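PDB 1ZXU: protein LURP-one-related 15 from Arabidopsis thaliana, which is of uncertain function but might be related to the phospholipid scramblase and tubby-like superfamily of membrane-tethered transcription factors. Local coordinates for residues I38-V43 with S202-L207; F146-S151 with C157-G162; A166-M171 with A198-L203. All blocks are in the same frame, centred on the assembly; numbering follows the deposited sequence.

Contact 1: I38-V43 with S202-L207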
# COMPACT_ATOMS: atom_id res chain seq x y z
N ILE A 38 6.37 12.63 1.42
CA ILE A 38 6.20 12.36 -0.00
C ILE A 38 4.70 12.26 -0.25
O ILE A 38 4.01 11.60 0.55
CB ILE A 38 6.80 10.98 -0.32
CG1 ILE A 38 8.32 11.06 -0.31
CG2 ILE A 38 6.28 10.44 -1.69
CD1 ILE A 38 8.98 9.70 -0.52
N ASP A 39 4.19 12.89 -1.31
CA ASP A 39 2.76 12.78 -1.68
C ASP A 39 2.71 11.84 -2.86
O ASP A 39 3.49 12.01 -3.79
CB ASP A 39 2.18 14.10 -2.10
CG ASP A 39 1.73 14.95 -0.91
OD1 ASP A 39 2.08 14.63 0.23
OD2 ASP A 39 1.03 15.95 -1.12
N MSE A 40 1.86 10.83 -2.77
CA MSE A 40 1.72 9.89 -3.90
C MSE A 40 0.36 10.00 -4.50
O MSE A 40 -0.61 10.41 -3.82
CB MSE A 40 1.94 8.44 -3.43
CG MSE A 40 3.21 8.23 -2.65
SE MSE A 40 3.54 6.37 -2.22
CE MSE A 40 1.76 5.98 -1.68
N ALA A 41 0.22 9.64 -5.79
CA ALA A 41 -1.09 9.73 -6.42
C ALA A 41 -1.20 8.62 -7.46
O ALA A 41 -0.17 8.07 -7.87
CB ALA A 41 -1.21 11.10 -7.12
N ILE A 42 -2.43 8.29 -7.87
CA ILE A 42 -2.72 7.26 -8.88
C ILE A 42 -2.94 7.93 -10.24
O ILE A 42 -3.66 8.95 -10.38
CB ILE A 42 -4.00 6.45 -8.51
CG1 ILE A 42 -3.70 5.52 -7.32
CG2 ILE A 42 -4.54 5.62 -9.70
CD1 ILE A 42 -4.93 4.75 -6.78
N VAL A 43 -2.27 7.37 -11.24
CA VAL A 43 -2.50 7.75 -12.64
C VAL A 43 -2.96 6.49 -13.40
O VAL A 43 -2.31 5.42 -13.33
CB VAL A 43 -1.22 8.28 -13.31
CG1 VAL A 43 -1.50 8.62 -14.80
CG2 VAL A 43 -0.65 9.52 -12.58
N SER A 202 1.13 -0.17 -0.99
CA SER A 202 0.35 -1.40 -1.05
C SER A 202 -1.04 -1.27 -0.43
O SER A 202 -2.02 -1.91 -0.88
CB SER A 202 1.14 -2.56 -0.40
OG SER A 202 1.07 -2.44 1.02
N LEU A 203 -1.16 -0.43 0.62
CA LEU A 203 -2.45 -0.20 1.22
C LEU A 203 -3.39 0.53 0.26
O LEU A 203 -4.58 0.28 0.25
CB LEU A 203 -2.29 0.57 2.57
CG LEU A 203 -1.52 -0.22 3.63
CD1 LEU A 203 -1.48 0.65 4.94
CD2 LEU A 203 -2.21 -1.53 3.97
N VAL A 204 -2.85 1.52 -0.47
CA VAL A 204 -3.61 2.26 -1.47
C VAL A 204 -4.15 1.30 -2.52
O VAL A 204 -5.34 1.39 -2.90
CB VAL A 204 -2.74 3.33 -2.10
CG1 VAL A 204 -3.46 3.96 -3.38
CG2 VAL A 204 -2.40 4.41 -1.02
N VAL A 205 -3.32 0.35 -2.91
CA VAL A 205 -3.74 -0.70 -3.85
C VAL A 205 -4.91 -1.53 -3.30
O VAL A 205 -5.89 -1.76 -4.00
CB VAL A 205 -2.56 -1.58 -4.28
CG1 VAL A 205 -3.06 -2.76 -5.15
CG2 VAL A 205 -1.52 -0.70 -5.06
N ILE A 206 -4.78 -1.96 -2.07
CA ILE A 206 -5.88 -2.70 -1.41
C ILE A 206 -7.16 -1.86 -1.28
O ILE A 206 -8.29 -2.37 -1.50
CB ILE A 206 -5.41 -3.23 -0.03
CG1 ILE A 206 -4.36 -4.33 -0.25
CG2 ILE A 206 -6.59 -3.78 0.75
CD1 ILE A 206 -3.60 -4.72 1.03
N LEU A 207 -7.05 -0.59 -0.89
CA LEU A 207 -8.23 0.27 -0.83
C LEU A 207 -8.90 0.40 -2.17
O LEU A 207 -10.12 0.39 -2.27
CB LEU A 207 -7.85 1.65 -0.31
CG LEU A 207 -7.48 1.64 1.17
CD1 LEU A 207 -6.81 2.93 1.53
CD2 LEU A 207 -8.80 1.43 1.99
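Two residues before Val204, whose methyls meet Ile42 and Met40 of strand 38-43, the buried hydroxyl Ser202 OG is gripped twice: it donates to Phe199 O of its own helix at 2.7 Å, in the carbonyl plane and on a lone pair, and is also bonded to Tyr117 OH. This polar group points from the side of the helix turned away from the strand; the contacts that cross to the strand are apolar. There Val204 divides its two methyls. CG1, anti to the backbone N (chi1 169°), meets Ile42 CD1 at 3.8 Å, the two side chains lying alongside one another and pointing opposite ways. CG2 turns to selenomethionine Met40, whose CE stops 4.5 Å away in a looser touch. Ile42 brings CD1 inward on an extended chi2 of 175°. Met40 also packs on Tyr197, Ile200 and Ala201 of the helix, and Ile56 of strand 54-58 lies beside it. With Ile42 and Val204 CA atoms 9.0 Å apart, side chains alone bridge the gap. A central helix enclosed by a closed antiparallel barrel is characteristic of the tubby-like fold.

Contact 2: F146-S151 with C157-G162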
# COMPACT_ATOMS: atom_id res chain seq x y z
N PHE A 146 -0.94 -1.88 12.26
CA PHE A 146 -1.40 -0.59 11.67
C PHE A 146 -2.90 -0.70 11.45
O PHE A 146 -3.45 -1.83 11.22
CB PHE A 146 -0.72 -0.31 10.31
CG PHE A 146 0.79 -0.23 10.40
CD1 PHE A 146 1.40 1.02 10.58
CD2 PHE A 146 1.58 -1.38 10.33
CE1 PHE A 146 2.82 1.11 10.67
CE2 PHE A 146 2.98 -1.30 10.41
CZ PHE A 146 3.59 -0.06 10.58
N ARG A 147 -3.56 0.45 11.36
CA ARG A 147 -4.98 0.45 11.00
C ARG A 147 -5.24 1.56 9.98
O ARG A 147 -4.59 2.61 10.00
CB ARG A 147 -5.90 0.60 12.20
CG ARG A 147 -5.51 1.64 13.19
CD ARG A 147 -6.45 1.52 14.41
NE ARG A 147 -5.83 0.77 15.50
CZ ARG A 147 -4.95 1.30 16.34
NH1 ARG A 147 -4.59 2.58 16.22
NH2 ARG A 147 -4.43 0.55 17.31
N VAL A 148 -6.23 1.35 9.13
CA VAL A 148 -6.67 2.42 8.24
C VAL A 148 -8.11 2.80 8.61
O VAL A 148 -8.98 1.92 8.72
CB VAL A 148 -6.64 1.93 6.76
CG1 VAL A 148 -6.98 3.09 5.81
CG2 VAL A 148 -5.25 1.28 6.39
N LYS A 149 -8.34 4.09 8.81
CA LYS A 149 -9.68 4.61 9.11
C LYS A 149 -10.05 5.64 8.05
O LYS A 149 -9.25 5.95 7.17
CB LYS A 149 -9.64 5.29 10.47
CG LYS A 149 -9.17 4.37 11.57
CD LYS A 149 -9.35 5.07 12.98
CE LYS A 149 -9.24 4.04 14.10
NZ LYS A 149 -8.98 4.64 15.45
N GLY A 150 -11.27 6.16 8.09
CA GLY A 150 -11.66 7.21 7.14
C GLY A 150 -12.26 6.57 5.91
O GLY A 150 -12.45 5.36 5.88
N SER A 151 -12.54 7.37 4.89
CA SER A 151 -13.31 6.87 3.72
C SER A 151 -12.61 7.07 2.38
O SER A 151 -12.19 8.16 2.08
CB SER A 151 -14.68 7.55 3.70
OG SER A 151 -15.31 7.40 2.43
N CYS A 157 -9.01 8.73 3.98
CA CYS A 157 -8.29 7.64 4.64
C CYS A 157 -7.08 8.12 5.39
O CYS A 157 -6.34 8.98 4.91
CB CYS A 157 -7.83 6.62 3.60
SG CYS A 157 -9.29 5.83 2.74
N VAL A 158 -6.90 7.56 6.57
CA VAL A 158 -5.75 7.87 7.41
C VAL A 158 -5.21 6.52 7.86
O VAL A 158 -5.98 5.64 8.25
CB VAL A 158 -6.15 8.69 8.66
CG1 VAL A 158 -4.93 8.98 9.45
CG2 VAL A 158 -6.83 10.03 8.21
N VAL A 159 -3.89 6.35 7.79
CA VAL A 159 -3.24 5.14 8.28
C VAL A 159 -2.55 5.50 9.61
O VAL A 159 -1.77 6.47 9.67
CB VAL A 159 -2.15 4.64 7.29
CG1 VAL A 159 -1.63 3.27 7.70
CG2 VAL A 159 -2.71 4.52 5.84
N TYR A 160 -2.80 4.64 10.62
CA TYR A 160 -2.22 4.81 11.96
C TYR A 160 -1.33 3.66 12.33
O TYR A 160 -1.62 2.50 11.91
CB TYR A 160 -3.33 4.82 12.99
CG TYR A 160 -4.32 5.91 12.82
CD1 TYR A 160 -4.13 7.13 13.46
CD2 TYR A 160 -5.43 5.73 12.02
CE1 TYR A 160 -5.06 8.17 13.32
CE2 TYR A 160 -6.37 6.76 11.86
CZ TYR A 160 -6.16 7.97 12.51
OH TYR A 160 -7.11 8.96 12.35
N ALA A 161 -0.27 3.94 13.11
CA ALA A 161 0.56 2.92 13.74
C ALA A 161 -0.24 2.40 14.93
O ALA A 161 -0.88 3.17 15.66
CB ALA A 161 1.91 3.52 14.22
N GLY A 162 -0.27 1.08 15.09
CA GLY A 162 -1.16 0.46 16.08
C GLY A 162 -0.79 0.86 17.51
O GLY A 162 -1.67 1.22 18.30
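Arg147 and Tyr160 face each other as a hydrogen-bonded antiparallel pair: Tyr160 N donates to Arg147 O at 2.8 Å and an almost straight 172°, and Arg147 N returns a bond to Tyr160 O at 2.9 Å. Two residues on, Lys149 and Val158 repeat the exchange, with Lys149 N to Val158 O at 2.9 Å. On the face that carries Arg147 and Tyr160, Arg147 CG sits between the backbone N and carbonyl carbon (chi1 44°), against Tyr160 CB at 3.9 Å, and the bend at chi3 swings the guanidinium over Gly162. NH2 bonds Gly162 O at 3.0 Å on a lone pair in the carbonyl plane, although that oxygen lies out of the guanidinium plane, while Gly162 CA covers one face of the group. NH1 forms a salt bridge with Asp165, in the loop after the hairpin's second strand. Replacing Arg147 by alanine removes the guanidinium, which is likely to leave Asp165 without this cationic mate and Gly162 O without its side-chain donor. The Lys149 side chain crosses that of Tyr160 at about a right angle, CD 3.6 Å from CE2, and Val158 CG1 lies over one face of the ring, offset toward the rim. On the opposite face of the hairpin, the non-hydrogen-bonded pair Val148 and Val159 meet CG2 to CG2 at 4.2 Å and pack on Leu203 of helix 197-211. At Gly150's backbone angles (phi 91°) a CB would jam against the preceding carbonyl O, which calls for glycine. Together these form a beta hairpin in the wall of the tubby-like barrel.

Contact 3: A166-M171 with A198-L203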
# COMPACT_ATOMS: atom_id res chain seq x y z
N ALA A 166 -0.02 6.77 16.09
CA ALA A 166 0.61 7.89 15.38
C ALA A 166 0.11 7.79 13.92
O ALA A 166 0.04 6.69 13.40
CB ALA A 166 2.10 7.75 15.39
N ILE A 167 -0.22 8.91 13.31
CA ILE A 167 -0.58 8.91 11.84
C ILE A 167 0.71 8.71 11.05
O ILE A 167 1.69 9.42 11.23
CB ILE A 167 -1.18 10.23 11.42
CG1 ILE A 167 -2.56 10.38 12.05
CG2 ILE A 167 -1.37 10.35 9.88
CD1 ILE A 167 -3.06 11.81 11.97
N VAL A 168 0.69 7.71 10.14
CA VAL A 168 1.82 7.47 9.25
C VAL A 168 1.56 7.91 7.79
O VAL A 168 2.50 8.09 7.04
CB VAL A 168 2.32 6.00 9.28
CG1 VAL A 168 2.81 5.64 10.73
CG2 VAL A 168 1.27 5.07 8.87
N ALA A 169 0.28 8.04 7.44
CA ALA A 169 -0.10 8.54 6.11
C ALA A 169 -1.49 9.11 6.12
O ALA A 169 -2.34 8.65 6.89
CB ALA A 169 -0.01 7.43 5.05
N GLN A 170 -1.70 10.06 5.25
CA GLN A 170 -3.00 10.74 5.20
C GLN A 170 -3.42 11.08 3.76
O GLN A 170 -2.66 11.71 3.04
CB GLN A 170 -2.82 12.05 6.00
CG GLN A 170 -3.89 13.10 5.82
CD GLN A 170 -4.97 12.92 6.82
OE1 GLN A 170 -4.72 13.08 8.02
NE2 GLN A 170 -6.18 12.53 6.36
N MSE A 171 -4.63 10.69 3.39
CA MSE A 171 -5.21 11.05 2.12
C MSE A 171 -5.81 12.46 2.13
O MSE A 171 -6.31 12.92 3.18
CB MSE A 171 -6.29 10.01 1.78
CG MSE A 171 -6.73 10.05 0.34
SE MSE A 171 -7.88 8.52 0.09
CE MSE A 171 -6.48 7.17 -0.09
N ALA A 198 6.51 2.11 0.29
CA ALA A 198 6.05 0.91 -0.47
C ALA A 198 4.93 0.26 0.33
O ALA A 198 3.91 -0.17 -0.20
CB ALA A 198 7.17 -0.08 -0.74
N PHE A 199 5.12 0.24 1.63
CA PHE A 199 4.03 -0.28 2.49
C PHE A 199 2.74 0.56 2.28
O PHE A 199 1.67 0.02 2.00
CB PHE A 199 4.53 -0.18 3.94
CG PHE A 199 3.44 -0.44 4.95
CD1 PHE A 199 2.65 -1.61 4.90
CD2 PHE A 199 3.14 0.54 5.92
CE1 PHE A 199 1.64 -1.86 5.83
CE2 PHE A 199 2.17 0.29 6.87
CZ PHE A 199 1.37 -0.89 6.82
N ILE A 200 2.84 1.88 2.37
CA ILE A 200 1.65 2.69 2.15
C ILE A 200 1.02 2.51 0.72
O ILE A 200 -0.20 2.40 0.58
CB ILE A 200 1.92 4.17 2.44
CG1 ILE A 200 2.49 4.32 3.88
CG2 ILE A 200 0.62 4.95 2.14
CD1 ILE A 200 1.53 3.84 4.99
N ALA A 201 1.88 2.40 -0.29
CA ALA A 201 1.41 2.20 -1.67
C ALA A 201 0.66 0.87 -1.71
O ALA A 201 -0.38 0.81 -2.33
CB ALA A 201 2.60 2.13 -2.64
N SER A 202 1.13 -0.17 -0.99
CA SER A 202 0.35 -1.40 -1.05
C SER A 202 -1.04 -1.27 -0.43
O SER A 202 -2.02 -1.91 -0.88
CB SER A 202 1.14 -2.56 -0.40
OG SER A 202 1.07 -2.44 1.02
N LEU A 203 -1.16 -0.43 0.62
CA LEU A 203 -2.45 -0.20 1.22
C LEU A 203 -3.39 0.53 0.26
O LEU A 203 -4.58 0.28 0.25
CB LEU A 203 -2.29 0.57 2.57
CG LEU A 203 -1.52 -0.22 3.63
CD1 LEU A 203 -1.48 0.65 4.94
CD2 LEU A 203 -2.21 -1.53 3.97
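Apolar packing of a helix against the inside of a barrel wall joins Ile200 of helix 197-211 to Val168 and Ala169, in the penultimate strand of the tubby-like barrel. The strand is distorted by a classic beta bulge: Val168 and Ala169 both face the single residue Val159 across the sheet. Val168 takes a psi of -20°, a helix-like value, and this puts two successive side chains on the inner surface, where a regular strand would turn one of them outward. Ile200 uses both. Its CG2 comes to Ala169 CB at 3.9 Å, and its CD1 lies against that same CB, also at 3.9 Å, and against Val168 CG2 at 4.1 Å. The reach of CD1 depends on a bent chain, chi1 -55° followed by chi2 -61°, which folds the ethyl branch across the small alanine toward the valine. Val168 and Ile200 approach obliquely, and the small Ala169 is consistent with the close approach, its CA 7.3 Å from that of Ile200. Val189 and Val191 of the adjoining strand 187-191 extend the apolar surface under Ile200. One residue earlier, the ring of Phe199 instead meets Tyr117 edge-to-face and also Phe146. On the strand, backbone bonds link both Val168 and Ala169 to Val159. Beyond the bulge Gln170 points away from the helix and reaches forward along its own strand: NE2 donates to Met171 O at 3.2 Å, with that oxygen near the plane of the amide.

How the contacts relate
Helix 197-211 ties the set together: contacts 1 and 3 lie on it, about 8 Å apart between centres, and share Ser202 and Leu203. Contact 2 is a hairpin of the surrounding barrel, its centre about 8 Å from that of contact 3 and about 13 Å from that of contact 1. It reaches the helix too, Leu207 packing on Cys157. Strands 158-161 and 167-173 are neighbours in the sheet and successive in the chain; contact 2 closes before contact 3 opens, and is nested in the loop closed by contact 1. First strand, late strands and C-terminal helix thus converge, the helix forming the core of one closed barrel.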